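Local coordinates for protein esterase E25 (Uncultured bacterium, PDB 4Q05) that probably hydrolyses carboxylic ester bonds, working as a dimeric member of the bacterial hormone-sensitive lipase family with an alpha/beta hydrolase fold, at residues G139-L143 with A266-Y270; L232-D238 with A307-T311; T300-L304 with I330-D334. All blocks are in the same frame, centred on the assembly; numbering follows the deposited sequence.

Interaction 1. Residues G139-L143 with A266-Y270; sequences GAFVL and AVRLY
The rings of F141 and Y270 form an offset stack. Their centroids are 4.0 Å apart and their planes are tilted by 22°. The overlap is uneven. CD1 of F141 sits over the centre of the Y270 ring, whereas Y270 CD2 lies above the F141 face near its rim. The closest ring atoms are F141 CE1 and Y270 CE2, at 3.3 Å. V267 comes to the F141 ring obliquely, with its CG2 4.2 Å from F141 CE2. The Y270 ring reaches the loop because CG stands anti to the backbone N (chi1 178°). Its hydroxyl runs on past F141 and is hydrogen-bonded to N210 OD1.

The rest of the contact is small and apolar. A140 CB lies 4.2 Å from A266 CB. V142 CG1 meets L269 CD2 at 4.0 Å, with the two side chains crossing at about a right angle. A140 centres an inverse gamma turn.

Segment 139-143 belongs to the loop after strand 132-136. In this family the loop after this strand usually carries the oxyanion hole. G139 bonds through its backbone to G207, which sets the loop beside the probable nucleophile elbow. Helix 262-271 lies against the loop through A266 to Y270. Helix 206-221 meets both rings, through N210 at F141 and L211 at Y270. Helix 77-88 packs on V142 and L269.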
# COMPACT_ATOMS: atom_id res chain seq x y z
N GLY A 139 -15.09 -12.69 -5.94
CA GLY A 139 -15.16 -14.14 -5.88
C GLY A 139 -14.13 -14.63 -6.87
O GLY A 139 -13.76 -13.91 -7.81
N ALA A 140 -13.67 -15.83 -6.68
CA ALA A 140 -12.66 -16.37 -7.52
C ALA A 140 -13.26 -17.06 -8.73
O ALA A 140 -13.22 -18.26 -8.84
CB ALA A 140 -11.79 -17.31 -6.75
N PHE A 141 -13.81 -16.26 -9.61
CA PHE A 141 -14.14 -16.64 -10.96
C PHE A 141 -15.36 -17.54 -11.15
O PHE A 141 -15.83 -17.67 -12.24
CB PHE A 141 -12.94 -17.28 -11.65
CG PHE A 141 -11.72 -16.42 -11.64
CD1 PHE A 141 -11.62 -15.39 -12.51
CD2 PHE A 141 -10.73 -16.61 -10.73
CE1 PHE A 141 -10.53 -14.57 -12.49
CE2 PHE A 141 -9.64 -15.79 -10.70
CZ PHE A 141 -9.54 -14.77 -11.58
N VAL A 142 -15.85 -18.12 -10.09
CA VAL A 142 -16.98 -19.02 -10.19
C VAL A 142 -18.01 -18.72 -9.12
O VAL A 142 -19.04 -19.31 -9.10
CB VAL A 142 -16.59 -20.50 -10.06
CG1 VAL A 142 -15.62 -20.89 -11.13
CG2 VAL A 142 -15.96 -20.75 -8.72
N LEU A 143 -17.69 -17.80 -8.23
CA LEU A 143 -18.52 -17.49 -7.08
C LEU A 143 -19.35 -16.24 -7.29
O LEU A 143 -19.10 -15.45 -8.19
CB LEU A 143 -17.65 -17.33 -5.82
CG LEU A 143 -16.82 -18.56 -5.44
CD1 LEU A 143 -15.94 -18.29 -4.22
CD2 LEU A 143 -17.73 -19.79 -5.21
N ALA A 266 -9.92 -23.04 -8.92
CA ALA A 266 -10.80 -22.06 -9.56
C ALA A 266 -10.05 -21.31 -10.66
O ALA A 266 -10.58 -21.09 -11.75
CB ALA A 266 -11.36 -21.08 -8.53
N VAL A 267 -8.82 -20.93 -10.36
CA VAL A 267 -8.01 -20.21 -11.33
C VAL A 267 -7.84 -21.08 -12.57
O VAL A 267 -8.09 -20.64 -13.69
CB VAL A 267 -6.65 -19.83 -10.73
CG1 VAL A 267 -5.68 -19.37 -11.84
CG2 VAL A 267 -6.82 -18.76 -9.66
N ARG A 268 -7.46 -22.34 -12.35
CA ARG A 268 -7.26 -23.27 -13.47
C ARG A 268 -8.55 -23.52 -14.25
O ARG A 268 -8.52 -23.64 -15.47
CB ARG A 268 -6.60 -24.58 -13.01
CG ARG A 268 -5.17 -24.35 -12.57
CD ARG A 268 -4.41 -25.61 -12.21
NE ARG A 268 -3.04 -25.25 -11.87
CZ ARG A 268 -2.09 -24.98 -12.76
NH1 ARG A 268 -2.35 -25.05 -14.06
NH2 ARG A 268 -0.88 -24.63 -12.34
N LEU A 269 -9.68 -23.59 -13.55
CA LEU A 269 -10.95 -23.71 -14.27
C LEU A 269 -11.15 -22.49 -15.18
O LEU A 269 -11.45 -22.63 -16.37
CB LEU A 269 -12.12 -23.87 -13.31
CG LEU A 269 -13.46 -24.19 -13.97
CD1 LEU A 269 -13.35 -25.46 -14.81
CD2 LEU A 269 -14.55 -24.32 -12.92
N TYR A 270 -10.96 -21.30 -14.61
CA TYR A 270 -11.04 -20.04 -15.35
C TYR A 270 -10.09 -20.01 -16.55
O TYR A 270 -10.48 -19.63 -17.66
CB TYR A 270 -10.69 -18.89 -14.40
CG TYR A 270 -10.67 -17.51 -15.01
CD1 TYR A 270 -11.81 -16.97 -15.60
CD2 TYR A 270 -9.53 -16.71 -14.94
CE1 TYR A 270 -11.80 -15.69 -16.13
CE2 TYR A 270 -9.50 -15.43 -15.48
CZ TYR A 270 -10.65 -14.92 -16.07
OH TYR A 270 -10.66 -13.65 -16.61

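Interaction 2. Residues L232-D238 with A307-T311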
# COMPACT_ATOMS: atom_id res chain seq x y z
N LEU A 232 -10.54 -0.95 -8.73
CA LEU A 232 -9.97 -2.29 -8.59
C LEU A 232 -9.72 -2.61 -7.12
O LEU A 232 -8.68 -2.25 -6.55
CB LEU A 232 -8.67 -2.41 -9.37
CG LEU A 232 -8.74 -2.07 -10.86
CD1 LEU A 232 -7.35 -2.17 -11.46
CD2 LEU A 232 -9.70 -3.01 -11.58
N GLY A 233 -10.67 -3.27 -6.49
CA GLY A 233 -10.54 -3.70 -5.14
C GLY A 233 -9.98 -5.09 -5.15
O GLY A 233 -10.47 -5.88 -5.90
N THR A 234 -8.94 -5.32 -4.37
CA THR A 234 -8.25 -6.59 -4.25
C THR A 234 -8.28 -7.41 -5.56
O THR A 234 -8.80 -8.47 -5.61
CB THR A 234 -8.73 -7.37 -3.01
OG1 THR A 234 -7.98 -8.55 -2.85
CG2 THR A 234 -10.18 -7.71 -3.09
N PRO A 235 -7.70 -6.76 -6.65
CA PRO A 235 -7.94 -7.42 -7.94
C PRO A 235 -7.20 -8.74 -8.11
O PRO A 235 -6.14 -8.90 -7.60
CB PRO A 235 -7.43 -6.41 -8.94
CG PRO A 235 -6.34 -5.72 -8.27
CD PRO A 235 -6.90 -5.47 -6.96
N GLY A 236 -7.81 -9.66 -8.83
CA GLY A 236 -7.17 -10.91 -9.15
C GLY A 236 -6.33 -10.66 -10.37
O GLY A 236 -6.59 -11.21 -11.42
N ALA A 237 -5.36 -9.78 -10.22
CA ALA A 237 -4.59 -9.28 -11.36
C ALA A 237 -3.53 -10.28 -11.84
O ALA A 237 -3.22 -10.34 -13.03
CB ALA A 237 -3.93 -7.94 -11.00
N ASP A 238 -2.98 -11.05 -10.92
CA ASP A 238 -2.05 -12.14 -11.27
C ASP A 238 -2.48 -13.39 -10.54
O ASP A 238 -2.32 -13.49 -9.33
CB ASP A 238 -0.61 -11.77 -10.88
CG ASP A 238 0.40 -12.83 -11.28
OD1 ASP A 238 -0.00 -13.94 -11.71
OD2 ASP A 238 1.62 -12.55 -11.15
N ALA A 307 -0.89 -8.62 -5.60
CA ALA A 307 -1.55 -8.42 -6.89
C ALA A 307 -1.98 -6.96 -7.01
O ALA A 307 -1.91 -6.36 -8.09
CB ALA A 307 -2.78 -9.35 -7.03
N THR A 308 -2.42 -6.40 -5.89
CA THR A 308 -2.96 -5.05 -5.90
C THR A 308 -1.87 -4.00 -6.09
O THR A 308 -1.96 -3.13 -6.96
CB THR A 308 -3.73 -4.76 -4.59
OG1 THR A 308 -4.74 -5.76 -4.42
CG2 THR A 308 -4.37 -3.35 -4.66
N VAL A 309 -0.84 -4.09 -5.26
CA VAL A 309 0.19 -3.05 -5.27
C VAL A 309 1.06 -3.19 -6.51
O VAL A 309 1.58 -2.20 -7.02
CB VAL A 309 1.04 -3.05 -3.98
CG1 VAL A 309 0.14 -2.89 -2.75
CG2 VAL A 309 1.90 -4.30 -3.87
N ARG A 310 1.21 -4.42 -7.00
CA ARG A 310 1.91 -4.65 -8.26
C ARG A 310 1.13 -3.98 -9.37
O ARG A 310 1.71 -3.38 -10.27
CB ARG A 310 2.08 -6.13 -8.55
CG ARG A 310 3.16 -6.80 -7.70
CD ARG A 310 3.13 -8.31 -7.89
NE ARG A 310 3.43 -8.67 -9.27
CZ ARG A 310 3.11 -9.83 -9.83
NH1 ARG A 310 2.46 -10.75 -9.15
NH2 ARG A 310 3.43 -10.05 -11.10
N THR A 311 -0.19 -4.06 -9.31
CA THR A 311 -1.00 -3.42 -10.35
C THR A 311 -0.93 -1.90 -10.24
O THR A 311 -0.79 -1.20 -11.24
CB THR A 311 -2.47 -3.88 -10.30
OG1 THR A 311 -2.54 -5.30 -10.56
CG2 THR A 311 -3.28 -3.13 -11.34
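P235 lays the CD corner of its ring against T308, with CD 3.3 Å from T308 OG1. The two side chains cross at about a right angle. T308 OG1 itself is hydrogen-bonded back to L304 O, so the hydroxyl is already engaged where the proline touches it. Next along the helix face, A307 CB packs on P235 O at 3.4 Å.

A237 faces the same alanine, its CB 4.4 Å from A307 CB. The T311 hydroxyl OG1 donates to A307 O over 2.8 Å, within its own helix, nearly in line with the carbonyl bond. A307 O also accepts from T311 N. The other branch of T311 faces the strand, where CG2 touches L232 CD1.

At the far end D238 meets R310. The arginine chain bends at chi3 (63°) and turns the end of the guanidinium to the acid. Both NH1 (2.8 Å) and NH2 (3.1 Å) of R310 donate to D238 OD2, which lies at the guanidinium edge. They reach OD2 on its anti side. The carboxylate plane is turned 66° from the guanidinium, so this is not the flat pairing of two oxygens with two nitrogens.

Helix 305-317 thus packs on the end of strand 229-235 and on the turn beyond it. R310 also packs on E328 of the second subunit. Sharing one oxygen leaves D238 OD1 for S240 OG. The acid and the base are both buried, and their pairing probably keeps both ionised and offsets their charges inside the fold.

Interaction 3. Residues T300-L304 with I330-D334; sequences TRDLL and IAHGD
D302 and H332 each hold CG anti to the backbone N (chi1 -164° and 178°), and this brings the carboxylate across the base of the imidazole side chain. D302 OD1 lies at the edge of the H332 ring, near its plane. The carboxylate plane is turned 60° from the ring. D302 OD1 comes 3.2 Å from both CA and CB of H332. H332 ND1 is farther from D302 OD1, at 3.7 Å, and bonds instead to T234 OG1. T234 OG1 also bonds to D302 OD2, so the threonine bridges the two residues.

D302 is held firmly. Its OD1 accepts from L304 N (2.8 Å), met from above the carboxylate plane, which makes an Asx turn. Its OD2 is hydrogen-bonded to T298 OG1. Water 1 donates both to D302 OD2 (3.0 Å) and to A331 O (2.8 Å), linking the two loops. L304 CD1 packs obliquely on H332, 3.6 Å from its CE1.

A backbone bond from R301 N to I330 O (3.0 Å) joins the loops farther back. The histidine loop is shaped by a type II turn from A331 to D334, with G333 at positive phi. D334 OD2 takes A331 N within it at 3.0 Å, and D334 OD1 pairs with R254. At the subunit boundary, R301 forms a salt bridge with D244 of the second subunit and a cation-pi contact with W37 of that subunit.

D302 and H332 stand where this fold keeps the acid and base of its catalytic triad, and S206 is the probable nucleophile. This is consistent with an aspartate fixed by several bonds and a histidine probably oriented through T234; in this model the carboxylate makes no direct bond to the ring.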
# COMPACT_ATOMS: atom_id res chain seq x y z
N THR A 300 -3.38 -5.10 4.82
CA THR A 300 -2.17 -5.79 5.24
C THR A 300 -2.33 -7.30 5.27
O THR A 300 -1.36 -8.03 5.16
CB THR A 300 -1.73 -5.31 6.63
OG1 THR A 300 -2.84 -5.41 7.52
CG2 THR A 300 -1.26 -3.85 6.57
N ARG A 301 -3.56 -7.80 5.43
CA ARG A 301 -3.76 -9.25 5.53
C ARG A 301 -4.29 -9.87 4.25
O ARG A 301 -4.61 -11.05 4.20
CB ARG A 301 -4.70 -9.57 6.70
CG ARG A 301 -4.19 -9.01 8.02
CD ARG A 301 -4.95 -9.57 9.23
NE ARG A 301 -4.40 -8.98 10.45
CZ ARG A 301 -4.58 -9.49 11.67
NH1 ARG A 301 -5.29 -10.59 11.83
NH2 ARG A 301 -4.04 -8.88 12.72
N ASP A 302 -4.36 -9.08 3.19
CA ASP A 302 -4.93 -9.54 1.93
C ASP A 302 -3.97 -10.49 1.23
O ASP A 302 -2.81 -10.15 1.02
CB ASP A 302 -5.17 -8.33 1.04
CG ASP A 302 -6.12 -8.62 -0.12
OD1 ASP A 302 -6.36 -9.80 -0.48
OD2 ASP A 302 -6.61 -7.63 -0.70
N LEU A 303 -4.47 -11.68 0.87
CA LEU A 303 -3.69 -12.62 0.08
C LEU A 303 -3.35 -12.00 -1.27
O LEU A 303 -2.35 -12.38 -1.89
CB LEU A 303 -4.47 -13.92 -0.15
CG LEU A 303 -3.63 -15.15 -0.53
CD1 LEU A 303 -2.91 -15.66 0.71
CD2 LEU A 303 -4.50 -16.26 -1.16
N LEU A 304 -4.18 -11.06 -1.72
CA LEU A 304 -3.95 -10.37 -3.00
C LEU A 304 -3.35 -8.97 -2.83
O LEU A 304 -3.38 -8.15 -3.76
CB LEU A 304 -5.24 -10.27 -3.82
CG LEU A 304 -5.92 -11.61 -4.12
CD1 LEU A 304 -7.10 -11.40 -5.06
CD2 LEU A 304 -4.93 -12.58 -4.73
N ILE A 330 -6.89 -5.33 7.11
CA ILE A 330 -7.85 -5.77 6.11
C ILE A 330 -7.36 -6.89 5.20
O ILE A 330 -6.26 -6.81 4.62
CB ILE A 330 -8.37 -4.57 5.29
CG1 ILE A 330 -9.52 -3.91 6.06
CG2 ILE A 330 -8.80 -4.99 3.88
CD1 ILE A 330 -10.38 -2.96 5.22
N ALA A 331 -8.17 -7.95 5.11
CA ALA A 331 -7.89 -9.07 4.22
C ALA A 331 -8.72 -8.92 2.95
O ALA A 331 -9.47 -7.96 2.81
CB ALA A 331 -8.22 -10.39 4.91
N HIS A 332 -8.60 -9.90 2.05
CA HIS A 332 -9.30 -9.88 0.76
C HIS A 332 -10.77 -9.53 0.89
O HIS A 332 -11.53 -10.32 1.43
CB HIS A 332 -9.18 -11.25 0.12
CG HIS A 332 -9.88 -11.39 -1.19
ND1 HIS A 332 -9.40 -10.83 -2.36
CD2 HIS A 332 -11.02 -12.05 -1.52
CE1 HIS A 332 -10.21 -11.15 -3.35
NE2 HIS A 332 -11.20 -11.88 -2.87
N GLY A 333 -11.18 -8.37 0.38
CA GLY A 333 -12.57 -7.98 0.38
C GLY A 333 -13.12 -7.39 1.68
O GLY A 333 -14.28 -7.02 1.72
N ASP A 334 -12.29 -7.30 2.72
CA ASP A 334 -12.76 -6.87 4.03
C ASP A 334 -13.17 -5.41 4.07
O ASP A 334 -13.73 -4.95 5.06
CB ASP A 334 -11.71 -7.11 5.12
CG ASP A 334 -11.73 -8.52 5.65
OD1 ASP A 334 -12.72 -9.23 5.39
OD2 ASP A 334 -10.74 -8.90 6.33
O HOH W 1 -9.04 -6.44 0.48

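Overall arrangement
All three contacts are largely buried in one alpha/beta hydrolase domain. Interactions 2 and 3 touch through T234, and both reach the second subunit. Interaction 2 uses helix 305-317, and interaction 3 the loop that leads into it; both lie at the ends of neighbouring strands of the central sheet. Interaction 1 does not touch the others, although its nearest atoms are about 5 Å from theirs. Its centre is about 15 Å from that of interaction 2 and 18 Å from that of interaction 3. Interaction 1 is aromatic and apolar, between a loop and a covering helix. Interaction 2 adds a salt bridge to strand-to-helix packing. Interaction 3, between two loops at the probable active site, is mainly polar.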